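Local atomic coordinates of ornithine carbamoyltransferase, mitochondrial (Coccidioides immitis, PDB entry 3SDS), a protein that catalyses the transfer of the carbamoyl group from carbamoyl phosphate to L-ornithine, giving L-citrulline and phosphate in arginine biosynthesis. Residues V126-P131 with N148-T153; R24-I29 with F154-A159. All coordinates share one frame; numbering follows the deposited sequence.

How the contacts relate
Both contacts lie in the carbamoyl phosphate domain, their centres about 9 Å apart, with contact 1 nested inside the long chain loop that contact 2 closes. Asn148 joins them: its backbone N lies 2.9 Å from Leu26 O, and its amide ND2 is 3.0 Å from Leu27 O, both probable hydrogen bonds, so the 24-29 chain runs along the edge strand 146-148. On the active-site side, Leu150 CD1 packs 3.5 Å from His155 CD2. By similarity Arg128 of contact 1 and His155 and Gln158 of contact 2 bind carbamoyl phosphate, so the two contacts probably line neighbouring parts of one pocket.

Contact 1. Residues V126-P131 with N148-T153; sequences VARVGP and NALCDT
Val126, Ala127 and Arg128 meet Asn148, Ala149 and Leu150 at the C-terminal edge of the parallel sheet in the carbamoyl phosphate domain, where strand 124-128 and the loop leaving strand 146-148 come together. Ala127 is bridged to Asn148, with Ala149, the next residue, giving its N-H to Ala127 O, 2.9 Å from Ala149 N with an N-H...O angle of 154°; the donor stands tilted from the carbonyl plane. At Ala149 the chain turns a corner, and its small methyl is turned toward the neighbouring strand, CB lying 3.7 Å from Val126 CG1, with Phe73 of strand 68-73 packing nearby.

Past the corner, Leu150 lies alongside Arg128, which probably binds carbamoyl phosphate, as in relatives. With CG anti to the backbone N (chi1 165°), the extended arginine chain passes Leu150 O and lays one face of its guanidinium over the leucine branch, NE being 3.7 Å from Leu150 CD2. An apolar branch suits this place because it supports the flat cation without competing for its N-H groups. Ser77, another probable ligand-binding residue, also touches Arg128.

Asn148 braces the departing loop from within. Its OD1 takes a weak bond from Leu150 N at 3.1 Å, while ND2 points almost in its amide plane to Cys151 SG, 3.6 Å away at 160°; Leu27 O is the stronger partner of ND2. Partners at both ends are consistent with a set orientation of the amide. A weak 3.3 Å hydrogen bond from Asp152 N to Gly130 O links the two loops farther out. Ala127 and Val129 rest on helix 132-141, the helix of the beta-alpha-beta crossover from strand 124-128 to strand 146-148. Adjacent parallel strand ends carrying an arginine that probably binds the phosphate are characteristic of the active site of alpha/beta transcarbamoylases.

Contact 2. Residues R24-I29 with F154-A159; sequences RHLLSI and FHPLQA
The ring of Phe154 takes Ser28 over one face in a CH-pi contact, Ser28 CB standing 3.7 Å from the ring centroid. The approach is only 15° off the ring normal. Ser28 OG lies over the same face, 3.4 Å from Phe154 CD1. Leu27 O approaches the ring obliquely, and His132 meets it edge-to-face. A second flat group, the imidazole of His155, is covered on one face by Gln158 CB, 3.4 Å above its plane toward the rim.

Ser28 OG does not spend its polarity on the phenylalanine. It is hydrogen-bonded to Ala30 N and to Asp203 of helix 199-210, in the ornithine-binding part of the chain. The Asp203 carboxylate also receives Ile29 N and His155 N, so one acid holds both segments. A serine suits this spot, being small enough to set its CB over the ring face while the hydroxyl reaches Ala30 N and Asp203.

Pro156 fills the middle of the contact. It begins helix 156-169 just after His155 at the N-cap, a place where the missing N-H of proline costs no helical bond. Its CB meets Leu26 CG at 4.1 Å, the leucine and the proline passing in opposing senses, and its CD lies 3.7 Å from Leu27 O. Ile29, with CG1 beside its backbone N (chi1 -48°), carries CD1 across the first turn to Ala159 CB at 3.8 Å, where the small alanine admits it.

His155-Pro156-Leu157-Gln158 is the HPxQ signature of transcarbamoylases, in which the histidine and glutamine at the start of the helix probably bind carbamoyl phosphate.

Contact 1. Residues V126-P131 with N148-T153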
loop_
_atom_site.group_PDB
_atom_site.type_symbol
_atom_site.label_atom_id
_atom_site.label_comp_id
_atom_site.label_asym_id
_atom_site.label_seq_id
_atom_site.Cartn_x
_atom_site.Cartn_y
_atom_site.Cartn_z
ATOM N N VAL A 126 -5.774 -12.134 -6.470
ATOM C CA VAL A 126 -5.413 -11.811 -7.850
ATOM C C VAL A 126 -3.902 -12.034 -7.986
ATOM O O VAL A 126 -3.103 -11.347 -7.333
ATOM C CB VAL A 126 -5.760 -10.358 -8.218
ATOM C CG1 VAL A 126 -5.398 -10.080 -9.676
ATOM C CG2 VAL A 126 -7.233 -10.059 -7.960
ATOM N N ALA A 127 -3.503 -12.999 -8.811
ATOM C CA ALA A 127 -2.106 -13.451 -8.802
ATOM C C ALA A 127 -1.416 -13.399 -10.145
ATOM O O ALA A 127 -2.018 -13.723 -11.173
ATOM C CB ALA A 127 -2.001 -14.865 -8.227
ATOM N N ARG A 128 -0.149 -13.002 -10.123
ATOM C CA ARG A 128 0.695 -13.144 -11.288
ATOM C C ARG A 128 1.933 -13.910 -10.947
ATOM O O ARG A 128 2.668 -13.559 -10.021
ATOM C CB ARG A 128 1.115 -11.807 -11.884
ATOM C CG ARG A 128 2.267 -11.990 -12.860
ATOM C CD ARG A 128 2.603 -10.751 -13.616
ATOM N NE ARG A 128 3.639 -11.054 -14.593
ATOM C CZ ARG A 128 4.307 -10.144 -15.304
ATOM N NH1 ARG A 128 4.057 -8.840 -15.150
ATOM N NH2 ARG A 128 5.237 -10.542 -16.171
ATOM N N VAL A 129 2.177 -14.954 -11.724
ATOM C CA VAL A 129 3.385 -15.754 -11.553
ATOM C C VAL A 129 4.064 -16.006 -12.913
ATOM O O VAL A 129 3.618 -15.462 -13.942
ATOM C CB VAL A 129 3.090 -17.063 -10.764
ATOM C CG1 VAL A 129 3.193 -16.811 -9.270
ATOM C CG2 VAL A 129 1.707 -17.609 -11.122
ATOM N N GLY A 130 5.140 -16.796 -12.908
ATOM C CA GLY A 130 5.832 -17.181 -14.145
ATOM C C GLY A 130 5.130 -18.320 -14.883
ATOM O O GLY A 130 4.164 -18.082 -15.632
ATOM N N PRO A 131 5.615 -19.573 -14.687
ATOM C CA PRO A 131 4.956 -20.745 -15.335
ATOM C C PRO A 131 3.480 -20.941 -14.928
ATOM O O PRO A 131 3.095 -20.573 -13.809
ATOM C CB PRO A 131 5.835 -21.946 -14.895
ATOM C CG PRO A 131 7.216 -21.337 -14.604
ATOM C CD PRO A 131 6.909 -19.938 -14.048
ATOM N N ASN A 148 -6.600 -15.067 -12.423
ATOM C CA ASN A 148 -5.302 -15.005 -13.111
ATOM C C ASN A 148 -4.975 -13.630 -13.694
ATOM O O ASN A 148 -5.531 -13.229 -14.715
ATOM C CB ASN A 148 -5.259 -16.059 -14.222
ATOM C CG ASN A 148 -3.862 -16.239 -14.825
ATOM O OD1 ASN A 148 -2.888 -15.612 -14.389
ATOM N ND2 ASN A 148 -3.761 -17.118 -15.836
ATOM N N ALA A 149 -4.043 -12.923 -13.065
ATOM C CA ALA A 149 -3.673 -11.577 -13.505
ATOM C C ALA A 149 -2.830 -11.587 -14.771
ATOM O O ALA A 149 -2.819 -10.609 -15.524
ATOM C CB ALA A 149 -2.937 -10.840 -12.387
ATOM N N LEU A 150 -2.101 -12.683 -14.977
ATOM C CA LEU A 150 -1.238 -12.888 -16.147
ATOM C C LEU A 150 -0.331 -14.063 -15.847
ATOM O O LEU A 150 0.290 -14.124 -14.801
ATOM C CB LEU A 150 -0.391 -11.640 -16.474
ATOM C CG LEU A 150 0.466 -11.588 -17.763
ATOM C CD1 LEU A 150 0.639 -10.140 -18.291
ATOM C CD2 LEU A 150 1.855 -12.284 -17.630
ATOM N N CYS A 151 -0.267 -15.009 -16.767
ATOM C CA CYS A 151 0.709 -16.082 -16.676
ATOM C C CYS A 151 1.309 -16.352 -18.064
ATOM O O CYS A 151 1.078 -15.603 -19.022
ATOM C CB CYS A 151 0.112 -17.331 -16.001
ATOM S SG CYS A 151 -0.734 -18.567 -17.058
ATOM N N ASP A 152 2.097 -17.409 -18.153
ATOM C CA ASP A 152 2.845 -17.770 -19.351
ATOM C C ASP A 152 2.005 -17.980 -20.631
ATOM O O ASP A 152 2.482 -17.723 -21.743
ATOM C CB ASP A 152 3.576 -19.056 -19.017
ATOM C CG ASP A 152 4.891 -19.153 -19.694
ATOM O OD1 ASP A 152 4.894 -19.129 -20.950
ATOM O OD2 ASP A 152 5.919 -19.275 -18.978
ATOM N N THR A 153 0.764 -18.450 -20.453
ATOM C CA THR A 153 -0.115 -18.851 -21.559
ATOM C C THR A 153 -1.508 -18.188 -21.564
ATOM O O THR A 153 -2.198 -18.227 -22.586
ATOM C CB THR A 153 -0.333 -20.411 -21.620
ATOM O OG1 THR A 153 -1.062 -20.853 -20.466
ATOM C CG2 THR A 153 0.980 -21.183 -21.710
#

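Contact 2. Residues R24-I29 with F154-A159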
loop_
_atom_site.group_PDB
_atom_site.type_symbol
_atom_site.label_atom_id
_atom_site.label_comp_id
_atom_site.label_asym_id
_atom_site.label_seq_id
_atom_site.Cartn_x
_atom_site.Cartn_y
_atom_site.Cartn_z
ATOM N N ARG A 24 -14.656 -21.502 -7.272
ATOM C CA ARG A 24 -14.502 -21.467 -8.727
ATOM C C ARG A 24 -13.472 -20.402 -9.084
ATOM O O ARG A 24 -13.550 -19.271 -8.596
ATOM C CB ARG A 24 -15.846 -21.141 -9.385
ATOM C CG ARG A 24 -15.927 -21.428 -10.865
ATOM C CD ARG A 24 -16.916 -20.513 -11.611
ATOM N NE ARG A 24 -16.748 -20.695 -13.053
ATOM C CZ ARG A 24 -17.685 -20.492 -13.979
ATOM N NH1 ARG A 24 -18.893 -20.055 -13.644
ATOM N NH2 ARG A 24 -17.404 -20.717 -15.260
ATOM N N HIS A 25 -12.508 -20.752 -9.931
ATOM C CA HIS A 25 -11.451 -19.813 -10.299
ATOM C C HIS A 25 -11.614 -19.256 -11.747
ATOM O O HIS A 25 -12.342 -19.831 -12.568
ATOM C CB HIS A 25 -10.074 -20.458 -10.073
ATOM C CG HIS A 25 -9.930 -21.136 -8.740
ATOM N ND1 HIS A 25 -9.824 -20.441 -7.553
ATOM C CD2 HIS A 25 -9.861 -22.450 -8.408
ATOM C CE1 HIS A 25 -9.715 -21.298 -6.548
ATOM N NE2 HIS A 25 -9.731 -22.522 -7.039
ATOM N N LEU A 26 -10.972 -18.124 -12.042
ATOM C CA LEU A 26 -10.854 -17.657 -13.413
ATOM C C LEU A 26 -9.379 -17.733 -13.850
ATOM O O LEU A 26 -8.590 -16.833 -13.522
ATOM C CB LEU A 26 -11.403 -16.239 -13.564
ATOM C CG LEU A 26 -11.370 -15.620 -14.976
ATOM C CD1 LEU A 26 -12.209 -16.416 -15.986
ATOM C CD2 LEU A 26 -11.806 -14.168 -14.999
ATOM N N LEU A 27 -9.002 -18.804 -14.564
ATOM C CA LEU A 27 -7.604 -18.972 -15.043
ATOM C C LEU A 27 -7.392 -18.633 -16.533
ATOM O O LEU A 27 -6.266 -18.285 -16.944
ATOM C CB LEU A 27 -7.073 -20.389 -14.744
ATOM C CG LEU A 27 -7.183 -20.958 -13.311
ATOM C CD1 LEU A 27 -6.405 -22.251 -13.199
ATOM C CD2 LEU A 27 -6.698 -19.965 -12.235
ATOM N N SER A 28 -8.483 -18.725 -17.312
ATOM C CA SER A 28 -8.482 -18.600 -18.779
ATOM C C SER A 28 -9.913 -18.458 -19.290
ATOM O O SER A 28 -10.842 -18.974 -18.670
ATOM C CB SER A 28 -7.863 -19.860 -19.418
ATOM O OG SER A 28 -8.070 -19.891 -20.827
ATOM N N ILE A 29 -10.086 -17.813 -20.442
ATOM C CA ILE A 29 -11.384 -17.787 -21.123
ATOM C C ILE A 29 -11.906 -19.202 -21.428
ATOM O O ILE A 29 -13.117 -19.416 -21.599
ATOM C CB ILE A 29 -11.334 -16.989 -22.442
ATOM C CG1 ILE A 29 -10.650 -15.627 -22.268
ATOM C CG2 ILE A 29 -12.727 -16.822 -23.025
ATOM C CD1 ILE A 29 -11.276 -14.711 -21.207
ATOM N N PHE A 154 -1.948 -17.602 -20.449
ATOM C CA PHE A 154 -3.282 -16.966 -20.420
ATOM C C PHE A 154 -3.255 -15.533 -19.915
ATOM O O PHE A 154 -2.294 -15.129 -19.273
ATOM C CB PHE A 154 -4.274 -17.806 -19.602
ATOM C CG PHE A 154 -4.338 -19.239 -20.023
ATOM C CD1 PHE A 154 -4.753 -19.583 -21.314
ATOM C CD2 PHE A 154 -3.977 -20.257 -19.137
ATOM C CE1 PHE A 154 -4.803 -20.929 -21.724
ATOM C CE2 PHE A 154 -4.035 -21.611 -19.529
ATOM C CZ PHE A 154 -4.447 -21.940 -20.839
ATOM N N HIS A 155 -4.306 -14.772 -20.227
ATOM C CA HIS A 155 -4.504 -13.404 -19.712
ATOM C C HIS A 155 -5.997 -13.048 -19.788
ATOM O O HIS A 155 -6.382 -12.141 -20.521
ATOM C CB HIS A 155 -3.658 -12.390 -20.496
ATOM C CG HIS A 155 -3.484 -11.062 -19.812
ATOM N ND1 HIS A 155 -4.458 -10.482 -19.025
ATOM C CD2 HIS A 155 -2.451 -10.182 -19.834
ATOM C CE1 HIS A 155 -4.027 -9.315 -18.575
ATOM N NE2 HIS A 155 -2.812 -9.112 -19.050
ATOM N N PRO A 156 -6.847 -13.755 -19.023
ATOM C CA PRO A 156 -8.308 -13.581 -19.118
ATOM C C PRO A 156 -8.826 -12.124 -19.040
ATOM O O PRO A 156 -9.704 -11.733 -19.846
ATOM C CB PRO A 156 -8.847 -14.407 -17.935
ATOM C CG PRO A 156 -7.661 -14.682 -17.058
ATOM C CD PRO A 156 -6.478 -14.712 -17.964
ATOM N N LEU A 157 -8.295 -11.332 -18.099
ATOM C CA LEU A 157 -8.756 -9.946 -17.929
ATOM C C LEU A 157 -8.601 -9.106 -19.202
ATOM O O LEU A 157 -9.445 -8.254 -19.495
ATOM C CB LEU A 157 -8.102 -9.251 -16.719
ATOM C CG LEU A 157 -8.467 -9.778 -15.323
ATOM C CD1 LEU A 157 -7.583 -9.149 -14.280
ATOM C CD2 LEU A 157 -9.919 -9.543 -14.966
ATOM N N GLN A 158 -7.532 -9.363 -19.956
ATOM C CA GLN A 158 -7.246 -8.591 -21.162
ATOM C C GLN A 158 -8.288 -8.830 -22.272
ATOM O O GLN A 158 -8.785 -7.875 -22.892
ATOM C CB GLN A 158 -5.829 -8.864 -21.670
ATOM C CG GLN A 158 -5.433 -7.931 -22.822
ATOM C CD GLN A 158 -5.318 -6.454 -22.388
ATOM O OE1 GLN A 158 -4.748 -6.145 -21.331
ATOM N NE2 GLN A 158 -5.849 -5.541 -23.215
ATOM N N ALA A 159 -8.615 -10.104 -22.504
ATOM C CA ALA A 159 -9.644 -10.486 -23.474
ATOM C C ALA A 159 -10.989 -9.766 -23.200
ATOM O O ALA A 159 -11.625 -9.228 -24.127
ATOM C CB ALA A 159 -9.825 -12.004 -23.478
#